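PDB 3OG2: beta-galactosidase from Trichoderma reesei, which probably catalyses the hydrolysis of terminal non-reducing beta-D-galactose residues in beta-D-galactosides, as a member of glycoside hydrolase family 35. Local coordinates for residues A[807-812]-A[817-822]; A[369-374]-A[471-476]; A[351-356]-A[901-906]. One frame throughout, in Å; residues are numbered along the deposited sequence.

How the contacts relate
Along the chain, contact 3 closes a very long loop: residues 351-356, in the family 35 region, meet 901-906 near the C-terminal end, and contacts 2 and 1 follow one another inside that loop. Contact 2 is the nearer neighbour, its centre about 31 Å from that of contact 3, and helix 357-370 links them, beginning just after 351-356 and ending within 369-374. Contact 1 lies about 52 Å from contact 3 and about 73 Å from contact 2, centre to centre, on the opposite side of the molecule from contact 2. Contacts 2 and 3 thus dock beta-rich parts onto the catalytic-barrel region, whereas contact 1 ties together two sheets within an outlying beta-rich part.

Contact 1. Residues A[807-812]-A[817-822]; sequences YALTSS and VSISWK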
loop_
_atom_site.group_PDB
_atom_site.type_symbol
_atom_site.label_atom_id
_atom_site.label_comp_id
_atom_site.label_asym_id
_atom_site.label_seq_id
_atom_site.Cartn_x
_atom_site.Cartn_y
_atom_site.Cartn_z
ATOM N N TYR A 807 -16.841 -0.033 -35.912
ATOM C CA TYR A 807 -16.929 -1.250 -36.699
ATOM C C TYR A 807 -17.403 -0.898 -38.103
ATOM O O TYR A 807 -17.986 0.138 -38.336
ATOM C CB TYR A 807 -17.904 -2.253 -36.065
ATOM C CG TYR A 807 -19.344 -1.824 -36.039
ATOM C CD1 TYR A 807 -20.240 -2.108 -37.099
ATOM C CD2 TYR A 807 -19.852 -1.127 -34.950
ATOM C CE1 TYR A 807 -21.556 -1.716 -37.099
ATOM C CE2 TYR A 807 -21.182 -0.729 -34.910
ATOM C CZ TYR A 807 -22.001 -1.018 -35.976
ATOM O OH TYR A 807 -23.311 -0.641 -35.910
ATOM N N ALA A 808 -17.220 -1.871 -38.981
ATOM C CA ALA A 808 -17.763 -1.720 -40.332
ATOM C C ALA A 808 -17.969 -3.151 -40.836
ATOM O O ALA A 808 -17.049 -3.977 -40.732
ATOM C CB ALA A 808 -16.832 -0.981 -41.269
ATOM N N LEU A 809 -19.119 -3.429 -41.356
ATOM C CA LEU A 809 -19.395 -4.747 -41.950
ATOM C C LEU A 809 -19.761 -4.475 -43.403
ATOM O O LEU A 809 -20.703 -3.704 -43.658
ATOM C CB LEU A 809 -20.561 -5.395 -41.209
ATOM C CG LEU A 809 -20.901 -6.806 -41.738
ATOM C CD1 LEU A 809 -19.733 -7.779 -41.640
ATOM C CD2 LEU A 809 -22.096 -7.352 -40.955
ATOM N N THR A 810 -19.052 -5.082 -44.341
ATOM C CA THR A 810 -19.268 -4.765 -45.742
ATOM C C THR A 810 -19.480 -6.071 -46.520
ATOM O O THR A 810 -18.873 -7.103 -46.205
ATOM C CB THR A 810 -18.095 -3.958 -46.356
ATOM O OG1 THR A 810 -16.875 -4.641 -46.007
ATOM C CG2 THR A 810 -17.980 -2.534 -45.827
ATOM N N SER A 811 -20.363 -5.969 -47.521
ATOM C CA SER A 811 -20.557 -7.083 -48.405
ATOM C C SER A 811 -19.402 -7.147 -49.401
ATOM O O SER A 811 -18.547 -6.243 -49.494
ATOM C CB SER A 811 -21.872 -6.946 -49.193
ATOM O OG SER A 811 -21.616 -6.081 -50.309
ATOM N N SER A 812 -19.426 -8.251 -50.162
ATOM C CA SER A 812 -18.302 -8.429 -51.110
ATOM C C SER A 812 -18.406 -7.452 -52.258
ATOM O O SER A 812 -17.494 -7.446 -53.082
ATOM C CB SER A 812 -18.253 -9.877 -51.605
ATOM O OG SER A 812 -19.481 -10.278 -52.179
ATOM N N VAL A 817 -23.422 -3.154 -44.334
ATOM C CA VAL A 817 -24.409 -4.060 -43.778
ATOM C C VAL A 817 -24.643 -3.616 -42.346
ATOM O O VAL A 817 -23.665 -3.490 -41.599
ATOM C CB VAL A 817 -23.965 -5.551 -43.922
ATOM C CG1 VAL A 817 -25.034 -6.434 -43.290
ATOM C CG2 VAL A 817 -23.780 -5.913 -45.380
ATOM N N SER A 818 -25.901 -3.326 -42.013
ATOM C CA SER A 818 -26.240 -2.829 -40.686
ATOM C C SER A 818 -26.180 -3.940 -39.650
ATOM O O SER A 818 -26.513 -5.085 -39.910
ATOM C CB SER A 818 -27.691 -2.292 -40.740
ATOM O OG SER A 818 -27.604 -1.038 -41.400
ATOM N N ILE A 819 -25.784 -3.594 -38.444
ATOM C CA ILE A 819 -25.766 -4.502 -37.293
ATOM C C ILE A 819 -26.580 -3.842 -36.194
ATOM O O ILE A 819 -26.385 -2.642 -35.926
ATOM C CB ILE A 819 -24.350 -4.771 -36.781
ATOM C CG1 ILE A 819 -23.443 -5.299 -37.930
ATOM C CG2 ILE A 819 -24.416 -5.701 -35.592
ATOM C CD1 ILE A 819 -22.005 -5.517 -37.464
ATOM N N SER A 820 -27.476 -4.617 -35.593
ATOM C CA SER A 820 -28.213 -4.175 -34.392
ATOM C C SER A 820 -27.645 -4.918 -33.202
ATOM O O SER A 820 -27.304 -6.104 -33.314
ATOM C CB SER A 820 -29.726 -4.384 -34.517
ATOM O OG SER A 820 -30.035 -5.747 -34.477
ATOM N N TRP A 821 -27.558 -4.209 -32.050
ATOM C CA TRP A 821 -26.732 -4.699 -30.963
ATOM C C TRP A 821 -27.451 -4.853 -29.643
ATOM O O TRP A 821 -28.345 -4.063 -29.298
ATOM C CB TRP A 821 -25.611 -3.692 -30.737
ATOM C CG TRP A 821 -24.642 -3.548 -31.870
ATOM C CD1 TRP A 821 -24.721 -2.605 -32.885
ATOM C CD2 TRP A 821 -23.469 -4.331 -32.103
ATOM N NE1 TRP A 821 -23.648 -2.770 -33.735
ATOM C CE2 TRP A 821 -22.866 -3.810 -33.294
ATOM C CE3 TRP A 821 -22.872 -5.422 -31.425
ATOM C CZ2 TRP A 821 -21.691 -4.334 -33.820
ATOM C CZ3 TRP A 821 -21.670 -5.959 -31.962
ATOM C CH2 TRP A 821 -21.121 -5.397 -33.151
ATOM N N LYS A 822 -26.984 -5.800 -28.846
ATOM C CA LYS A 822 -27.311 -5.931 -27.430
ATOM C C LYS A 822 -25.963 -6.033 -26.690
ATOM O O LYS A 822 -24.911 -6.339 -27.304
ATOM C CB LYS A 822 -28.115 -7.197 -27.144
ATOM C CG LYS A 822 -29.396 -7.222 -27.973
ATOM C CD LYS A 822 -30.304 -8.334 -27.475
ATOM C CE LYS A 822 -31.550 -8.447 -28.371
ATOM N NZ LYS A 822 -32.520 -9.409 -27.752
HETATM O O HOH W 1 -24.770 -0.795 -38.157
HETATM O O HOH W 2 -21.648 -1.747 -40.957
#
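L809 and V817 mark the closest approach of two roughly antiparallel chains, their CA atoms 5.4 Å apart, which run 141° apart in direction and diverge toward Y807 and W821. Here the backbones share one direct hydrogen bond, from V817 N to L809 O (2.9 Å). In place of a return bond, water 2 accepts from L809 N and donates to V817 O.

Where the chains separate, large side chains fill the gap. The first torsion of Y807 (chi1 66°) places CG between backbone N and carbonyl carbon, from where the ring reaches W821. W821 NE1 donates a nearly straight bond to Y807 OH (3.1 Å) within the indole plane, while W821 CZ2 lies over the centre of the tyrosine face. This is an offset edge-to-face pair, the planes 64° apart. Tyrosine suits the place because its hydroxyl also binds water 1 (2.7 Å), which accepts from I819 N.

Branched aliphatic residues complete the packing: I819 CD1 meets Y807 CE1 at 3.8 Å, and L809 CD2 touches both V817 CG1 and I819 CG1 (3.9 Å each). L809 also touches F719 and L728, one from each sheet. Strands 803-811 and 820-824 are edge strands of different sheets, so the short connection and the inward-facing apolar residues are consistent with a beta-arch spanning a beta-sandwich.

Contact 2. Residues A[369-374]-A[471-476]; sequences LKVSPG and IFTWNE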
loop_
_atom_site.group_PDB
_atom_site.type_symbol
_atom_site.label_atom_id
_atom_site.label_comp_id
_atom_site.label_asym_id
_atom_site.label_seq_id
_atom_site.Cartn_x
_atom_site.Cartn_y
_atom_site.Cartn_z
ATOM N N LEU A 369 13.424 8.929 15.410
ATOM C CA LEU A 369 12.798 10.268 15.369
ATOM C C LEU A 369 11.886 10.472 16.577
ATOM O O LEU A 369 11.832 11.597 17.100
ATOM C CB LEU A 369 12.027 10.476 14.073
ATOM C CG LEU A 369 12.925 10.759 12.837
ATOM C CD1 LEU A 369 12.100 10.815 11.592
ATOM C CD2 LEU A 369 13.681 12.098 13.036
ATOM N N LYS A 370 11.210 9.418 17.055
ATOM C CA LYS A 370 10.230 9.667 18.116
ATOM C C LYS A 370 10.867 9.944 19.472
ATOM O O LYS A 370 10.158 10.350 20.390
ATOM C CB LYS A 370 9.211 8.554 18.147
ATOM C CG LYS A 370 9.766 7.220 18.642
ATOM C CD LYS A 370 8.655 6.133 18.555
ATOM C CE LYS A 370 7.518 6.462 19.474
ATOM N NZ LYS A 370 6.521 5.343 19.633
ATOM N N VAL A 371 12.193 9.769 19.611
ATOM C CA VAL A 371 12.845 10.134 20.882
ATOM C C VAL A 371 13.740 11.350 20.687
ATOM O O VAL A 371 14.545 11.654 21.589
ATOM C CB VAL A 371 13.600 8.923 21.496
ATOM C CG1 VAL A 371 12.622 7.803 21.834
ATOM C CG2 VAL A 371 14.727 8.410 20.579
ATOM N N SER A 372 13.567 12.096 19.596
ATOM C CA SER A 372 14.504 13.161 19.233
ATOM C C SER A 372 13.809 14.471 18.962
ATOM O O SER A 372 13.861 15.012 17.860
ATOM C CB SER A 372 15.319 12.713 17.991
ATOM O OG SER A 372 16.031 11.516 18.268
ATOM N N PRO A 373 13.135 15.012 19.981
ATOM C CA PRO A 373 12.374 16.267 19.739
ATOM C C PRO A 373 13.270 17.416 19.333
ATOM O O PRO A 373 12.766 18.346 18.684
ATOM C CB PRO A 373 11.758 16.572 21.093
ATOM C CG PRO A 373 12.496 15.736 22.074
ATOM C CD PRO A 373 13.004 14.529 21.355
ATOM N N GLY A 374 14.561 17.406 19.601
ATOM C CA GLY A 374 15.416 18.481 19.202
ATOM C C GLY A 374 15.539 18.534 17.707
ATOM O O GLY A 374 15.886 19.591 17.143
ATOM N N ILE A 471 21.373 6.561 16.940
ATOM C CA ILE A 471 20.534 6.261 18.085
ATOM C C ILE A 471 19.335 5.458 17.619
ATOM O O ILE A 471 18.645 5.858 16.673
ATOM C CB ILE A 471 20.057 7.573 18.718
ATOM C CG1 ILE A 471 21.211 8.315 19.371
ATOM C CG2 ILE A 471 18.960 7.345 19.767
ATOM C CD1 ILE A 471 21.574 9.620 18.833
ATOM N N PHE A 472 19.113 4.324 18.236
ATOM C CA PHE A 472 17.899 3.526 18.011
ATOM C C PHE A 472 16.788 4.018 18.941
ATOM O O PHE A 472 15.689 4.355 18.508
ATOM C CB PHE A 472 18.206 2.022 18.195
ATOM C CG PHE A 472 16.910 1.243 18.153
ATOM C CD1 PHE A 472 16.230 1.083 16.934
ATOM C CD2 PHE A 472 16.373 0.682 19.297
ATOM C CE1 PHE A 472 15.042 0.372 16.899
ATOM C CE2 PHE A 472 15.171 -0.028 19.251
ATOM C CZ PHE A 472 14.508 -0.205 18.048
ATOM N N THR A 473 17.060 4.078 20.241
ATOM C CA THR A 473 16.080 4.582 21.198
ATOM C C THR A 473 16.788 4.961 22.473
ATOM O O THR A 473 17.983 4.604 22.675
ATOM C CB THR A 473 14.970 3.541 21.480
ATOM O OG1 THR A 473 13.850 4.210 22.074
ATOM C CG2 THR A 473 15.429 2.449 22.453
ATOM N N TRP A 474 16.071 5.647 23.345
ATOM C CA TRP A 474 16.574 5.803 24.723
ATOM C C TRP A 474 15.336 6.030 25.579
ATOM O O TRP A 474 14.314 6.483 25.051
ATOM C CB TRP A 474 17.576 6.950 24.873
ATOM C CG TRP A 474 16.979 8.294 24.595
ATOM C CD1 TRP A 474 16.974 8.929 23.381
ATOM C CD2 TRP A 474 16.303 9.158 25.511
ATOM N NE1 TRP A 474 16.330 10.137 23.484
ATOM C CE2 TRP A 474 15.907 10.303 24.774
ATOM C CE3 TRP A 474 15.991 9.040 26.877
ATOM C CZ2 TRP A 474 15.221 11.329 25.395
ATOM C CZ3 TRP A 474 15.298 10.079 27.501
ATOM C CH2 TRP A 474 14.923 11.215 26.730
ATOM N N ASN A 475 15.426 5.711 26.875
ATOM C CA ASN A 475 14.351 6.072 27.772
ATOM C C ASN A 475 14.908 6.145 29.185
ATOM O O ASN A 475 15.898 5.515 29.536
ATOM C CB ASN A 475 13.173 5.052 27.704
ATOM C CG ASN A 475 11.880 5.789 28.021
ATOM O OD1 ASN A 475 11.849 6.909 28.638
ATOM N ND2 ASN A 475 10.772 5.301 27.556
ATOM N N GLU A 476 14.244 6.960 29.988
ATOM C CA GLU A 476 14.488 7.106 31.422
ATOM C C GLU A 476 13.522 6.167 32.138
ATOM O O GLU A 476 12.326 6.425 32.145
ATOM C CB GLU A 476 14.280 8.568 31.817
ATOM C CG GLU A 476 14.550 8.695 33.330
ATOM C CD GLU A 476 14.641 10.101 33.848
ATOM O OE1 GLU A 476 14.861 11.029 33.043
ATOM O OE2 GLU A 476 14.515 10.225 35.078
#
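The first torsion of W474 (chi1 64°) tucks CG between its backbone N and carbonyl carbon and swings the indole toward V371, whose CG1 lies anti to its own carbonyl carbon (chi1 -63°). V371 is thereby turned with CG1 toward T473 and CG2 toward the five-membered part of the indole.

One polar bond crosses the contact. W474 NE1 donates to V371 O at 3.0 Å, but the bond is bent, with an N-H...O angle of 139°, and the oxygen stands somewhat out of the indole plane. The same oxygen receives a weak bond from N578 ND2. Tryptophan suits this place because it offers a single N-H on an otherwise apolar surface: while NE1 holds the carbonyl, W474 CD1 touches V371 CG2 at 3.6 Å, the two side chains lying alongside and pointing opposite ways. V371 CG1 meets T473 OG1 at 3.8 Å, and V371 CG2 makes a looser contact with I471 CG2 at 4.4 Å. A compact branched valine can touch all three residues without a long, flexible chain.

V371 follows directly on helix 357-370, where the chain turns and S372 N bonds to L369 O (3.1 Å). S372 OG is held by F368 O and Y457 OH. Strand 470-476 is an outermost strand of its mixed five-stranded sheet, and F472 packs on L364 and Q367 of the helix.

The W474 backbone N is buried with no partner in the model, probably at some cost. The chemistry is therefore that of a mostly hydrophobic joint in which one indole N-H helps satisfy the carbonyl of the first residue after the helix, fastening domain 2 to the region of the catalytic barrel.

Contact 3. Residues A[351-356]-A[901-906]; sequences DRRIDR and DIPLSF. With NAG (2-acetamido-2-deoxy-beta-D-glucopyranose), chain B.
D351, the head of an Asx turn, rests against P903 where a loop of the family 35 region meets strand 900-908, in the later of two regions of the second all-beta domain family. The van der Waals contacts are modest: P903 CB lies against the D351 carboxylate oxygen OD2 (3.8 Å) and CB, and the one apolar touch is P903 CG with R353 CG (4.2 Å). Proline suits this site, presenting the CB and CG methylenes of a rigid ring to the loop.

Hydrogen bonds and charges shape the loop itself. R353 N donates to D351 OD1 (3.1 Å), closing the turn on the anti side of that oxygen. A bend at chi3 of R353 brings its guanidinium round side-on, so that NE (2.8 Å) and NH2 both donate to D351 OD2 in the guanidinium plane. This double grip fixes the carboxylate beside P903.

Across the contact the ionic link is long, R352 NH2 to D901 OD1 at 3.7 Å: the guanidinium and carboxylate planes are nearly parallel (10°), but the oxygen approaches obliquely and no direct hydrogen bond forms. The firmer partner of R352 is D60, through NE.

Waters make up the difference. Water 3 donates to both D351 O and D901 OD2, while water 4 accepts from R352 NH2 at 2.8 Å and donates to D901 OD2 at 2.7 Å.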
loop_
_atom_site.group_PDB
_atom_site.type_symbol
_atom_site.label_atom_id
_atom_site.label_comp_id
_atom_site.label_asym_id
_atom_site.label_seq_id
_atom_site.Cartn_x
_atom_site.Cartn_y
_atom_site.Cartn_z
ATOM N N ASP A 351 0.909 -9.998 1.731
ATOM C CA ASP A 351 0.411 -11.024 2.679
ATOM C C ASP A 351 0.690 -10.628 4.136
ATOM O O ASP A 351 0.480 -11.464 5.032
ATOM C CB ASP A 351 0.971 -12.381 2.289
ATOM C CG ASP A 351 2.459 -12.508 2.500
ATOM O OD1 ASP A 351 3.109 -11.596 3.059
ATOM O OD2 ASP A 351 3.045 -13.561 2.098
ATOM N N ARG A 352 1.125 -9.412 4.381
ATOM C CA ARG A 352 1.315 -8.732 5.676
ATOM C C ARG A 352 2.611 -9.180 6.367
ATOM O O ARG A 352 2.845 -8.788 7.523
ATOM C CB ARG A 352 0.087 -8.771 6.618
ATOM C CG ARG A 352 -1.205 -8.459 5.852
ATOM C CD ARG A 352 -2.445 -8.517 6.745
ATOM N NE ARG A 352 -2.460 -9.758 7.498
ATOM C CZ ARG A 352 -2.734 -10.964 7.045
ATOM N NH1 ARG A 352 -3.089 -11.140 5.761
ATOM N NH2 ARG A 352 -2.662 -11.986 7.904
ATOM N N ARG A 353 3.460 -9.937 5.683
ATOM C CA ARG A 353 4.734 -10.330 6.312
ATOM C C ARG A 353 5.683 -9.112 6.356
ATOM O O ARG A 353 5.686 -8.272 5.455
ATOM C CB ARG A 353 5.431 -11.480 5.585
ATOM C CG ARG A 353 4.730 -12.817 5.821
ATOM C CD ARG A 353 5.488 -13.910 5.072
ATOM N NE ARG A 353 5.409 -13.798 3.634
ATOM C CZ ARG A 353 6.370 -13.951 2.728
ATOM N NH1 ARG A 353 7.651 -14.240 3.009
ATOM N NH2 ARG A 353 6.074 -13.819 1.438
ATOM N N ILE A 354 6.487 -9.108 7.432
ATOM C CA ILE A 354 7.437 -8.022 7.694
ATOM C C ILE A 354 8.850 -8.572 7.794
ATOM O O ILE A 354 9.664 -8.242 8.646
ATOM C CB ILE A 354 7.039 -7.271 8.976
ATOM C CG1 ILE A 354 6.884 -8.205 10.197
ATOM C CG2 ILE A 354 5.767 -6.482 8.687
ATOM C CD1 ILE A 354 6.782 -7.444 11.493
ATOM N N ASP A 355 9.171 -9.458 6.827
ATOM C CA ASP A 355 10.500 -10.006 6.746
ATOM C C ASP A 355 11.412 -9.208 5.836
ATOM O O ASP A 355 12.637 -9.403 5.914
ATOM C CB ASP A 355 10.406 -11.449 6.216
ATOM C CG ASP A 355 9.884 -11.392 4.787
ATOM O OD1 ASP A 355 8.783 -10.948 4.500
ATOM O OD2 ASP A 355 10.606 -11.767 3.795
ATOM N N ARG A 356 10.936 -8.306 4.987
ATOM C CA ARG A 356 11.884 -7.587 4.088
ATOM C C ARG A 356 12.811 -6.729 4.923
ATOM O O ARG A 356 12.383 -6.099 5.920
ATOM C CB ARG A 356 11.123 -6.675 3.118
ATOM C CG ARG A 356 10.383 -7.531 2.060
ATOM C CD ARG A 356 9.542 -6.601 1.178
ATOM N NE ARG A 356 9.204 -7.267 -0.090
ATOM C CZ ARG A 356 8.134 -7.022 -0.815
ATOM N NH1 ARG A 356 7.208 -6.142 -0.438
ATOM N NH2 ARG A 356 7.961 -7.692 -1.971
ATOM N N ASP A 901 -0.079 -17.504 12.136
ATOM C CA ASP A 901 -0.399 -16.760 10.892
ATOM C C ASP A 901 0.268 -17.538 9.772
ATOM O O ASP A 901 1.521 -17.602 9.705
ATOM C CB ASP A 901 0.129 -15.354 11.052
ATOM C CG ASP A 901 -0.014 -14.465 9.845
ATOM O OD1 ASP A 901 -0.519 -14.923 8.797
ATOM O OD2 ASP A 901 0.393 -13.277 9.911
ATOM N N ILE A 902 -0.499 -18.102 8.860
ATOM C CA ILE A 902 0.034 -18.937 7.779
ATOM C C ILE A 902 -0.456 -18.329 6.473
ATOM O O ILE A 902 -1.565 -18.653 6.036
ATOM C CB ILE A 902 -0.422 -20.407 7.888
ATOM C CG1 ILE A 902 -0.048 -21.022 9.245
ATOM C CG2 ILE A 902 0.116 -21.212 6.725
ATOM C CD1 ILE A 902 -0.784 -22.304 9.604
ATOM N N PRO A 903 0.292 -17.477 5.812
ATOM C CA PRO A 903 -0.131 -16.909 4.534
ATOM C C PRO A 903 -0.299 -17.952 3.427
ATOM O O PRO A 903 0.569 -18.778 3.234
ATOM C CB PRO A 903 1.015 -15.949 4.197
ATOM C CG PRO A 903 1.616 -15.618 5.527
ATOM C CD PRO A 903 1.568 -16.921 6.303
ATOM N N LEU A 904 -1.438 -17.860 2.726
ATOM C CA LEU A 904 -1.746 -18.800 1.631
ATOM C C LEU A 904 -1.862 -18.079 0.312
ATOM O O LEU A 904 -2.341 -16.919 0.271
ATOM C CB LEU A 904 -3.072 -19.522 1.904
ATOM C CG LEU A 904 -2.975 -20.510 3.089
ATOM C CD1 LEU A 904 -4.363 -21.141 3.291
ATOM C CD2 LEU A 904 -1.911 -21.570 2.872
ATOM N N SER A 905 -1.479 -18.744 -0.787
ATOM C CA SER A 905 -1.612 -18.114 -2.084
ATOM C C SER A 905 -1.857 -19.184 -3.119
ATOM O O SER A 905 -1.561 -20.363 -2.865
ATOM C CB SER A 905 -0.327 -17.373 -2.497
ATOM O OG SER A 905 0.765 -18.260 -2.317
ATOM N N PHE A 906 -2.427 -18.800 -4.211
ATOM C CA PHE A 906 -2.743 -19.690 -5.326
ATOM C C PHE A 906 -1.725 -19.468 -6.426
ATOM O O PHE A 906 -1.563 -18.341 -6.845
ATOM C CB PHE A 906 -4.152 -19.462 -5.866
ATOM C CG PHE A 906 -5.218 -19.835 -4.853
ATOM C CD1 PHE A 906 -5.554 -18.945 -3.849
ATOM C CD2 PHE A 906 -5.850 -21.062 -4.939
ATOM C CE1 PHE A 906 -6.514 -19.299 -2.898
ATOM C CE2 PHE A 906 -6.801 -21.416 -3.978
ATOM C CZ PHE A 906 -7.132 -20.529 -2.979
HETATM C C1 NAG B . 15.131 -11.178 7.177
HETATM C C2 NAG B . 16.407 -10.403 7.476
HETATM C C3 NAG B . 16.846 -9.588 6.278
HETATM C C4 NAG B . 16.970 -10.506 5.050
HETATM C C5 NAG B . 15.631 -11.246 4.848
HETATM C C6 NAG B . 15.684 -12.278 3.734
HETATM C C7 NAG B . 16.465 -9.771 9.854
HETATM C C8 NAG B . 15.890 -8.870 10.909
HETATM N N2 NAG B . 16.132 -9.486 8.601
HETATM O O3 NAG B . 18.044 -8.922 6.539
HETATM O O4 NAG B . 17.204 -9.666 3.915
HETATM O O5 NAG B . 15.374 -11.996 6.049
HETATM O O6 NAG B . 16.778 -13.164 3.903
HETATM O O7 NAG B . 17.088 -10.799 10.155
HETATM O O HOH W 3 1.399 -11.871 7.791
HETATM O O HOH W 4 -1.705 -11.744 10.517
HETATM O O HOH W 5 -3.151 -15.332 8.189
#